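Local coordinates for ferrichrome ABC transporter substrate-binding protein (Staphylococcus pseudintermedius, PDB 5FLY) that binds ferrichrome, an iron-carrying siderophore, and probably hands it to an ABC transporter for uptake into the cell, at residues A[171-176]-A[188-193]; A[178-183]-A[258-263]; A[145-150]-A[271-276]. One frame throughout, in Å; residues are numbered along the deposited sequence.

Contact 1: residues A[171-176]-A[188-193]; sequences YGKNWG and LQMPKA. With 7PG (2,5,8,11,14,17,20,23-octaoxapentacosan-25-ol), chain P.
M190 reaches the loop 171-176 with its methyl group. M190 CE lies 3.5 Å from Y171 O, close also to the carbonyl carbon of G172, so the end of a thioether chain rests on a peptide backbone. M190 CE also stands 3.7 Å from K173 CG. The ammonium end of K173 runs past the sulfur, K173 NZ to M190 SD being 4.0 Å. No hydrogen bond joins the segments; the contact is van der Waals in kind, and M190 supplies more than half of the 157 Å² buried. Its torsions explain the reach: with CG opposite the backbone N (chi1 -177°) and chi2 also extended, the chain runs straight out, and the turn at chi3 (-78°) bends the methyl onto the loop. The contact belongs to the lobe built on the mixed sheet of a class III solute-binding protein: the loop follows strand 167-171 and leads into helix 179-185, and P191, next to M190, is the N-cap residue of helix 192-198. Y183 of helix 179-185 touches both K173 and M190. The other side of the loop lines the pocket occupied by the polyether 7PG. W175 takes C13 of 7PG over one ring face, 3.4 Å above the plane and toward the rim, with C10 of 7PG in plane at the ring edge, 3.4 Å from W175 NE1. Y171 OH comes 3.4 Å from O3 of 7PG, while C8 lies near the plane of its ring at the edge; the hydroxyl is hydrogen-bonded to E162. Further back, W175 N donates a hydrogen bond to S179 OG, which helps hold the loop backbone at the tryptophan.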
# COMPACT_ATOMS: atom_id res chain seq x y z
N TYR A 171 0.04 -1.35 -11.82
CA TYR A 171 -0.17 -2.18 -10.63
C TYR A 171 -1.30 -3.19 -10.73
O TYR A 171 -2.28 -2.99 -11.46
CB TYR A 171 -0.39 -1.26 -9.42
CG TYR A 171 0.83 -0.42 -9.24
CD1 TYR A 171 2.00 -0.99 -8.76
CD2 TYR A 171 0.86 0.91 -9.62
CE1 TYR A 171 3.16 -0.25 -8.63
CE2 TYR A 171 2.02 1.66 -9.50
CZ TYR A 171 3.16 1.07 -9.00
OH TYR A 171 4.33 1.77 -8.86
N GLY A 172 -1.09 -4.31 -10.05
CA GLY A 172 -2.13 -5.29 -9.78
C GLY A 172 -3.10 -4.80 -8.71
O GLY A 172 -3.09 -3.63 -8.35
N LYS A 173 -3.93 -5.70 -8.18
CA LYS A 173 -5.00 -5.27 -7.28
C LYS A 173 -4.55 -4.96 -5.85
O LYS A 173 -5.34 -4.43 -5.07
CB LYS A 173 -6.11 -6.32 -7.26
CG LYS A 173 -6.77 -6.51 -8.62
CD LYS A 173 -8.04 -7.37 -8.53
CE LYS A 173 -8.75 -7.47 -9.89
NZ LYS A 173 -7.91 -8.21 -10.89
N ASN A 174 -3.31 -5.27 -5.48
CA ASN A 174 -2.88 -5.08 -4.10
C ASN A 174 -1.40 -4.67 -4.01
O ASN A 174 -0.60 -5.37 -3.38
CB ASN A 174 -3.14 -6.37 -3.29
CG ASN A 174 -3.32 -6.14 -1.79
OD1 ASN A 174 -4.44 -6.12 -1.28
ND2 ASN A 174 -2.21 -6.02 -1.07
N TRP A 175 -1.05 -3.55 -4.64
CA TRP A 175 0.32 -3.04 -4.56
C TRP A 175 0.36 -1.54 -4.25
O TRP A 175 1.24 -0.82 -4.71
CB TRP A 175 1.08 -3.35 -5.85
CG TRP A 175 2.51 -3.67 -5.58
CD1 TRP A 175 3.55 -2.79 -5.53
CD2 TRP A 175 3.06 -4.95 -5.25
NE1 TRP A 175 4.72 -3.46 -5.22
CE2 TRP A 175 4.44 -4.78 -5.04
CE3 TRP A 175 2.51 -6.23 -5.14
CZ2 TRP A 175 5.28 -5.84 -4.72
CZ3 TRP A 175 3.35 -7.28 -4.83
CH2 TRP A 175 4.72 -7.08 -4.61
N GLY A 176 -0.59 -1.08 -3.45
CA GLY A 176 -0.67 0.33 -3.12
C GLY A 176 -1.05 1.16 -4.33
O GLY A 176 -1.65 0.65 -5.27
N LEU A 188 -14.01 -1.79 -8.98
CA LEU A 188 -13.85 -1.40 -10.37
C LEU A 188 -13.02 -2.44 -11.12
O LEU A 188 -12.21 -3.14 -10.53
CB LEU A 188 -13.20 -0.02 -10.48
CG LEU A 188 -14.03 1.09 -9.84
CD1 LEU A 188 -13.22 2.35 -9.70
CD2 LEU A 188 -15.27 1.37 -10.70
N GLN A 189 -13.23 -2.54 -12.43
CA GLN A 189 -12.59 -3.58 -13.21
C GLN A 189 -11.17 -3.24 -13.58
O GLN A 189 -10.80 -2.08 -13.73
CB GLN A 189 -13.38 -3.86 -14.49
CG GLN A 189 -14.87 -4.09 -14.28
CD GLN A 189 -15.17 -5.08 -13.17
OE1 GLN A 189 -15.81 -4.73 -12.18
NE2 GLN A 189 -14.72 -6.31 -13.35
N MET A 190 -10.37 -4.29 -13.73
CA MET A 190 -9.03 -4.16 -14.27
C MET A 190 -9.02 -4.68 -15.70
O MET A 190 -9.51 -5.78 -15.95
CB MET A 190 -8.02 -4.92 -13.42
CG MET A 190 -6.58 -4.76 -13.90
SD MET A 190 -5.46 -5.66 -12.83
CE MET A 190 -5.37 -4.53 -11.44
N PRO A 191 -8.49 -3.88 -16.65
CA PRO A 191 -8.40 -4.36 -18.03
C PRO A 191 -7.65 -5.69 -18.09
O PRO A 191 -6.65 -5.87 -17.38
CB PRO A 191 -7.63 -3.25 -18.74
CG PRO A 191 -7.91 -2.03 -17.93
CD PRO A 191 -7.98 -2.50 -16.51
N LYS A 192 -8.15 -6.61 -18.91
CA LYS A 192 -7.57 -7.95 -19.00
C LYS A 192 -6.06 -7.96 -19.25
O LYS A 192 -5.34 -8.73 -18.61
CB LYS A 192 -8.29 -8.74 -20.09
CG LYS A 192 -7.73 -10.14 -20.36
CD LYS A 192 -7.76 -11.03 -19.13
CE LYS A 192 -7.48 -12.48 -19.48
NZ LYS A 192 -7.35 -13.31 -18.26
N ALA A 193 -5.58 -7.12 -20.15
CA ALA A 193 -4.16 -7.14 -20.50
C ALA A 193 -3.31 -6.73 -19.30
O ALA A 193 -2.21 -7.24 -19.10
CB ALA A 193 -3.87 -6.23 -21.68
C2 7PG P . 7.88 3.12 -1.94
O1 7PG P . 8.21 4.17 -2.81
C3 7PG P . 7.93 3.89 -4.15
C4 7PG P . 9.21 3.48 -4.88
O2 7PG P . 9.04 3.56 -6.27
C5 7PG P . 7.93 2.85 -6.76
C6 7PG P . 8.23 2.22 -8.11
O3 7PG P . 7.55 0.99 -8.21
C7 7PG P . 8.20 -0.13 -7.68
C8 7PG P . 7.21 -1.28 -7.58
O4 7PG P . 7.74 -2.41 -6.93
C9 7PG P . 8.19 -2.17 -5.63
C10 7PG P . 8.12 -3.40 -4.72
O5 7PG P . 7.87 -2.93 -3.42
C11 7PG P . 7.47 -3.86 -2.45
C12 7PG P . 6.74 -3.12 -1.33
O6 7PG P . 5.41 -3.58 -1.22
C13 7PG P . 4.41 -2.82 -1.83
C14 7PG P . 4.22 -1.50 -1.08
O7 7PG P . 2.85 -1.25 -0.96
C15 7PG P . 2.48 -0.51 0.17

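Contact 2: residues A[178-183]-A[258-263]; sequences GSEVLY and WYNDPY. With 7PG (2,5,8,11,14,17,20,23-octaoxapentacosan-25-ol), chain P.
The carboxylate of E180 and the amide of N260 meet with their planes 75° apart, and the side chains cross at about a right angle. Among the rings, W258 carries O1 of 7PG over the centre of one face, 3.5 Å above the plane, while W258 NE1 is hydrogen-bonded to E162; the ring of Y259 has W258 CB over one face. C15 of 7PG lies 3.3 Å from W258 O. N260 ND2 donates to E180 OE2 over 2.9 Å in a nearly straight bond (165°). The acceptor lies close to the amide plane, whereas the donor comes from above the carboxylate. Behind this bond N260 CB packs 3.6 Å from E180 CD. The bend of E180 at chi2 (84°) turns its carboxylate to N260, and OE2 also accepts from G176 N, so two donors grip one buried oxygen. The amide is held at its other end too, where N260 OD1 accepts from Q116. A water makes a second bridge, accepting from G178 N and donating to Y259 O. The segments thus join the starts of helices 179-185 and 262-278 beside an aromatic-lined pocket, consistent with the siderophore cleft of a class III binding protein.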
# COMPACT_ATOMS: atom_id res chain seq x y z
N GLY A 178 -3.37 3.19 -4.57
CA GLY A 178 -4.81 3.21 -4.74
C GLY A 178 -5.43 1.93 -5.27
O GLY A 178 -6.65 1.83 -5.37
N SER A 179 -4.60 0.93 -5.57
CA SER A 179 -5.09 -0.31 -6.17
C SER A 179 -6.10 -1.02 -5.26
O SER A 179 -7.12 -1.52 -5.73
CB SER A 179 -3.93 -1.24 -6.52
OG SER A 179 -3.20 -1.61 -5.36
N GLU A 180 -5.82 -1.05 -3.96
CA GLU A 180 -6.73 -1.72 -3.04
C GLU A 180 -8.09 -1.02 -3.03
O GLU A 180 -9.12 -1.68 -3.09
CB GLU A 180 -6.13 -1.75 -1.64
CG GLU A 180 -4.86 -2.57 -1.57
CD GLU A 180 -3.60 -1.81 -1.97
OE1 GLU A 180 -3.65 -0.58 -2.23
OE2 GLU A 180 -2.53 -2.48 -1.98
N VAL A 181 -8.08 0.30 -2.96
CA VAL A 181 -9.33 1.04 -2.95
C VAL A 181 -10.09 0.87 -4.27
O VAL A 181 -11.30 0.62 -4.27
CB VAL A 181 -9.08 2.53 -2.66
CG1 VAL A 181 -10.35 3.35 -2.90
CG2 VAL A 181 -8.56 2.70 -1.24
N LEU A 182 -9.39 1.01 -5.40
CA LEU A 182 -10.02 1.01 -6.71
C LEU A 182 -10.56 -0.36 -7.11
O LEU A 182 -11.72 -0.46 -7.52
CB LEU A 182 -9.04 1.52 -7.76
CG LEU A 182 -8.68 3.00 -7.61
CD1 LEU A 182 -7.44 3.34 -8.43
CD2 LEU A 182 -9.88 3.89 -7.99
N TYR A 183 -9.75 -1.41 -6.96
CA TYR A 183 -10.11 -2.74 -7.47
C TYR A 183 -10.84 -3.62 -6.45
O TYR A 183 -11.66 -4.47 -6.84
CB TYR A 183 -8.87 -3.47 -7.96
CG TYR A 183 -8.16 -2.75 -9.08
CD1 TYR A 183 -8.79 -2.53 -10.30
CD2 TYR A 183 -6.87 -2.28 -8.91
CE1 TYR A 183 -8.13 -1.88 -11.35
CE2 TYR A 183 -6.21 -1.62 -9.94
CZ TYR A 183 -6.84 -1.42 -11.14
OH TYR A 183 -6.18 -0.77 -12.16
N TRP A 258 1.34 5.74 -2.04
CA TRP A 258 2.15 4.52 -2.07
C TRP A 258 1.64 3.41 -1.15
O TRP A 258 1.72 2.24 -1.50
CB TRP A 258 3.60 4.79 -1.68
CG TRP A 258 4.42 5.44 -2.74
CD1 TRP A 258 4.34 5.23 -4.08
CD2 TRP A 258 5.42 6.44 -2.53
NE1 TRP A 258 5.25 6.04 -4.73
CE2 TRP A 258 5.92 6.79 -3.80
CE3 TRP A 258 5.95 7.07 -1.39
CZ2 TRP A 258 6.92 7.75 -3.97
CZ3 TRP A 258 6.95 8.03 -1.57
CH2 TRP A 258 7.42 8.35 -2.84
N TYR A 259 1.15 3.78 0.03
CA TYR A 259 0.88 2.79 1.08
C TYR A 259 -0.58 2.30 1.10
O TYR A 259 -1.43 2.82 0.38
CB TYR A 259 1.31 3.39 2.44
CG TYR A 259 2.81 3.59 2.44
CD1 TYR A 259 3.66 2.51 2.56
CD2 TYR A 259 3.38 4.85 2.25
CE1 TYR A 259 5.03 2.66 2.53
CE2 TYR A 259 4.76 5.01 2.21
CZ TYR A 259 5.58 3.90 2.35
OH TYR A 259 6.95 4.03 2.31
N ASN A 260 -0.86 1.27 1.90
CA ASN A 260 -2.21 0.71 2.00
C ASN A 260 -2.62 0.44 3.44
O ASN A 260 -3.47 -0.41 3.70
CB ASN A 260 -2.34 -0.57 1.14
CG ASN A 260 -1.39 -1.70 1.54
OD1 ASN A 260 -0.73 -1.66 2.57
ND2 ASN A 260 -1.32 -2.72 0.69
N ASP A 261 -2.00 1.17 4.37
CA ASP A 261 -2.40 1.17 5.78
C ASP A 261 -3.72 1.94 5.99
O ASP A 261 -4.14 2.72 5.14
CB ASP A 261 -1.30 1.82 6.59
CG ASP A 261 -1.13 3.26 6.20
OD1 ASP A 261 -0.42 3.52 5.21
OD2 ASP A 261 -1.79 4.13 6.85
N PRO A 262 -4.36 1.77 7.16
CA PRO A 262 -5.64 2.46 7.39
C PRO A 262 -5.60 3.99 7.26
O PRO A 262 -6.61 4.56 6.83
CB PRO A 262 -6.01 2.05 8.82
CG PRO A 262 -5.32 0.69 8.99
CD PRO A 262 -4.03 0.81 8.23
N TYR A 263 -4.51 4.67 7.63
CA TYR A 263 -4.46 6.13 7.49
C TYR A 263 -4.48 6.48 6.01
O TYR A 263 -5.26 7.31 5.56
CB TYR A 263 -3.21 6.73 8.15
CG TYR A 263 -3.16 6.62 9.65
CD1 TYR A 263 -3.86 7.52 10.45
CD2 TYR A 263 -2.38 5.65 10.27
CE1 TYR A 263 -3.81 7.43 11.83
CE2 TYR A 263 -2.31 5.55 11.64
CZ TYR A 263 -3.03 6.44 12.42
OH TYR A 263 -2.97 6.36 13.80
C2 7PG P . 7.88 3.12 -1.94
O1 7PG P . 8.21 4.17 -2.81
C3 7PG P . 7.93 3.89 -4.15
C4 7PG P . 9.21 3.48 -4.88
O2 7PG P . 9.04 3.56 -6.27
C5 7PG P . 7.93 2.85 -6.76
C6 7PG P . 8.23 2.22 -8.11
O3 7PG P . 7.55 0.99 -8.21
C7 7PG P . 8.20 -0.13 -7.68
C8 7PG P . 7.21 -1.28 -7.58
O4 7PG P . 7.74 -2.41 -6.93
C9 7PG P . 8.19 -2.17 -5.63
C10 7PG P . 8.12 -3.40 -4.72
O5 7PG P . 7.87 -2.93 -3.42
C11 7PG P . 7.47 -3.86 -2.45
C12 7PG P . 6.74 -3.12 -1.33
O6 7PG P . 5.41 -3.58 -1.22
C13 7PG P . 4.41 -2.82 -1.83
C14 7PG P . 4.22 -1.50 -1.08
O7 7PG P . 2.85 -1.25 -0.96
C15 7PG P . 2.48 -0.51 0.17
O HOH W 1 -2.71 3.20 -1.96

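Contact 3: residues A[145-150]-A[271-276]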
# COMPACT_ATOMS: atom_id res chain seq x y z
N SER A 145 -18.79 2.58 -3.73
CA SER A 145 -18.80 1.80 -4.96
C SER A 145 -20.08 2.04 -5.76
O SER A 145 -20.05 2.21 -6.98
CB SER A 145 -18.62 0.31 -4.64
OG SER A 145 -18.57 -0.48 -5.82
N LYS A 146 -21.21 2.04 -5.05
CA LYS A 146 -22.50 2.26 -5.69
C LYS A 146 -22.57 3.68 -6.26
O LYS A 146 -23.08 3.87 -7.37
CB LYS A 146 -23.63 2.04 -4.70
CG LYS A 146 -23.72 0.62 -4.17
CD LYS A 146 -24.73 0.50 -3.04
CE LYS A 146 -24.74 -0.90 -2.45
NZ LYS A 146 -25.62 -0.96 -1.26
N ASP A 147 -22.07 4.66 -5.50
CA ASP A 147 -22.10 6.06 -5.93
C ASP A 147 -21.25 6.25 -7.18
O ASP A 147 -21.66 6.95 -8.12
CB ASP A 147 -21.58 7.00 -4.84
CG ASP A 147 -22.42 6.97 -3.57
OD1 ASP A 147 -23.58 6.54 -3.62
OD2 ASP A 147 -21.90 7.39 -2.51
N ILE A 148 -20.05 5.68 -7.18
CA ILE A 148 -19.14 5.80 -8.32
C ILE A 148 -19.64 5.06 -9.56
O ILE A 148 -19.58 5.58 -10.67
CB ILE A 148 -17.73 5.27 -7.94
CG1 ILE A 148 -17.10 6.18 -6.87
CG2 ILE A 148 -16.82 5.22 -9.17
CD1 ILE A 148 -15.95 5.52 -6.11
N LYS A 149 -20.16 3.85 -9.39
CA LYS A 149 -20.61 3.08 -10.54
C LYS A 149 -21.89 3.67 -11.14
O LYS A 149 -22.13 3.58 -12.35
CB LYS A 149 -20.81 1.61 -10.15
CG LYS A 149 -19.49 0.87 -9.98
CD LYS A 149 -19.65 -0.60 -9.63
CE LYS A 149 -18.29 -1.27 -9.52
NZ LYS A 149 -18.41 -2.72 -9.22
N ALA A 150 -22.70 4.31 -10.31
CA ALA A 150 -23.90 4.99 -10.80
C ALA A 150 -23.50 6.18 -11.68
O ALA A 150 -24.19 6.51 -12.65
CB ALA A 150 -24.76 5.46 -9.64
N ASP A 271 -10.08 10.93 -1.56
CA ASP A 271 -9.57 11.66 -2.71
C ASP A 271 -10.04 11.00 -4.00
O ASP A 271 -10.47 11.67 -4.93
CB ASP A 271 -8.04 11.72 -2.69
CG ASP A 271 -7.47 12.58 -3.81
OD1 ASP A 271 -7.88 13.76 -3.92
OD2 ASP A 271 -6.64 12.08 -4.59
N LEU A 272 -9.96 9.67 -4.07
CA LEU A 272 -10.35 8.95 -5.27
C LEU A 272 -11.83 9.10 -5.53
O LEU A 272 -12.25 9.31 -6.66
CB LEU A 272 -9.99 7.47 -5.18
CG LEU A 272 -8.52 7.15 -5.34
CD1 LEU A 272 -8.30 5.69 -5.02
CD2 LEU A 272 -8.05 7.51 -6.75
N LYS A 273 -12.63 8.98 -4.49
CA LYS A 273 -14.07 9.14 -4.67
C LYS A 273 -14.38 10.53 -5.22
O LYS A 273 -15.16 10.66 -6.16
CB LYS A 273 -14.83 8.93 -3.36
CG LYS A 273 -16.35 8.99 -3.55
CD LYS A 273 -17.06 8.66 -2.26
CE LYS A 273 -18.56 8.54 -2.45
NZ LYS A 273 -19.24 8.24 -1.17
N LYS A 274 -13.75 11.55 -4.65
CA LYS A 274 -13.96 12.93 -5.07
C LYS A 274 -13.61 13.10 -6.55
O LYS A 274 -14.38 13.68 -7.32
CB LYS A 274 -13.14 13.90 -4.22
CG LYS A 274 -13.20 15.35 -4.73
CD LYS A 274 -12.70 16.34 -3.68
CE LYS A 274 -11.21 16.20 -3.42
NZ LYS A 274 -10.40 16.55 -4.61
N GLN A 275 -12.45 12.61 -6.94
CA GLN A 275 -11.98 12.84 -8.29
C GLN A 275 -12.79 11.99 -9.29
O GLN A 275 -13.07 12.45 -10.39
CB GLN A 275 -10.48 12.55 -8.41
CG GLN A 275 -9.62 13.55 -7.63
CD GLN A 275 -8.21 13.71 -8.19
OE1 GLN A 275 -8.03 14.10 -9.34
NE2 GLN A 275 -7.21 13.42 -7.36
N LEU A 276 -13.20 10.79 -8.90
CA LEU A 276 -14.00 9.95 -9.79
C LEU A 276 -15.39 10.56 -10.01
O LEU A 276 -15.90 10.54 -11.13
CB LEU A 276 -14.12 8.52 -9.23
CG LEU A 276 -12.83 7.70 -9.33
CD1 LEU A 276 -12.88 6.47 -8.46
CD2 LEU A 276 -12.57 7.31 -10.77
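Two helices of the class III binding-protein fold, 127-152 and 262-278, pack side by side here near their C-terminal ends. Over the short segments their N-to-C directions differ by 23° and their axes approach to 10.3 Å, a nearly parallel pair in contact mainly through side chains. On the buried side I148 points to the partner helix, and its CD1 stands 4.0 Å from L276 CD1. I148 CD1 also lies 4.3 Å from K273 CG, so the aliphatic stem of the lysine extends the apolar patch toward the surface. F186 also touches I148, and L182 touches L276, which ties the patch to helix 179-185 and the loop after it. Toward the more exposed side the chemistry changes to charge. K273 is fully extended, with CG opposite its backbone N (chi1 -176°), and this carries the ammonium across to helix 127-152. There it forms salt bridges with D147 and with D144, one turn earlier, so two carboxylates share one ammonium. Q143 donates to D147 OD1, the oxygen not used by the lysine. The bond across the helices runs from K273 NZ to the anti lone pair of D147 OD2, at 3.1 Å.

Contact 2 is the central one, its centre about 5 Å from the chain centre, and both its touching residues are buried; the centres of contacts 1 and 3 lie about 13 and 20 Å from the chain centre, and both are partly buried. Their chemistry differs accordingly: a hydrogen bond between buried polar groups in contact 2, a thioether against backbone in contact 1, and an apolar patch edged by a salt bridge in contact 3. Helix 179-185 connects all three. L188 N of contact 1 lies 3.0 Å from L182 O of contact 2, a probable hydrogen bond, and L182 CG packs 3.8 Å from L272 CD1 of contact 3. Helix 262-278 serves contacts 2 and 3, whereas 7PG touches contacts 1 and 2.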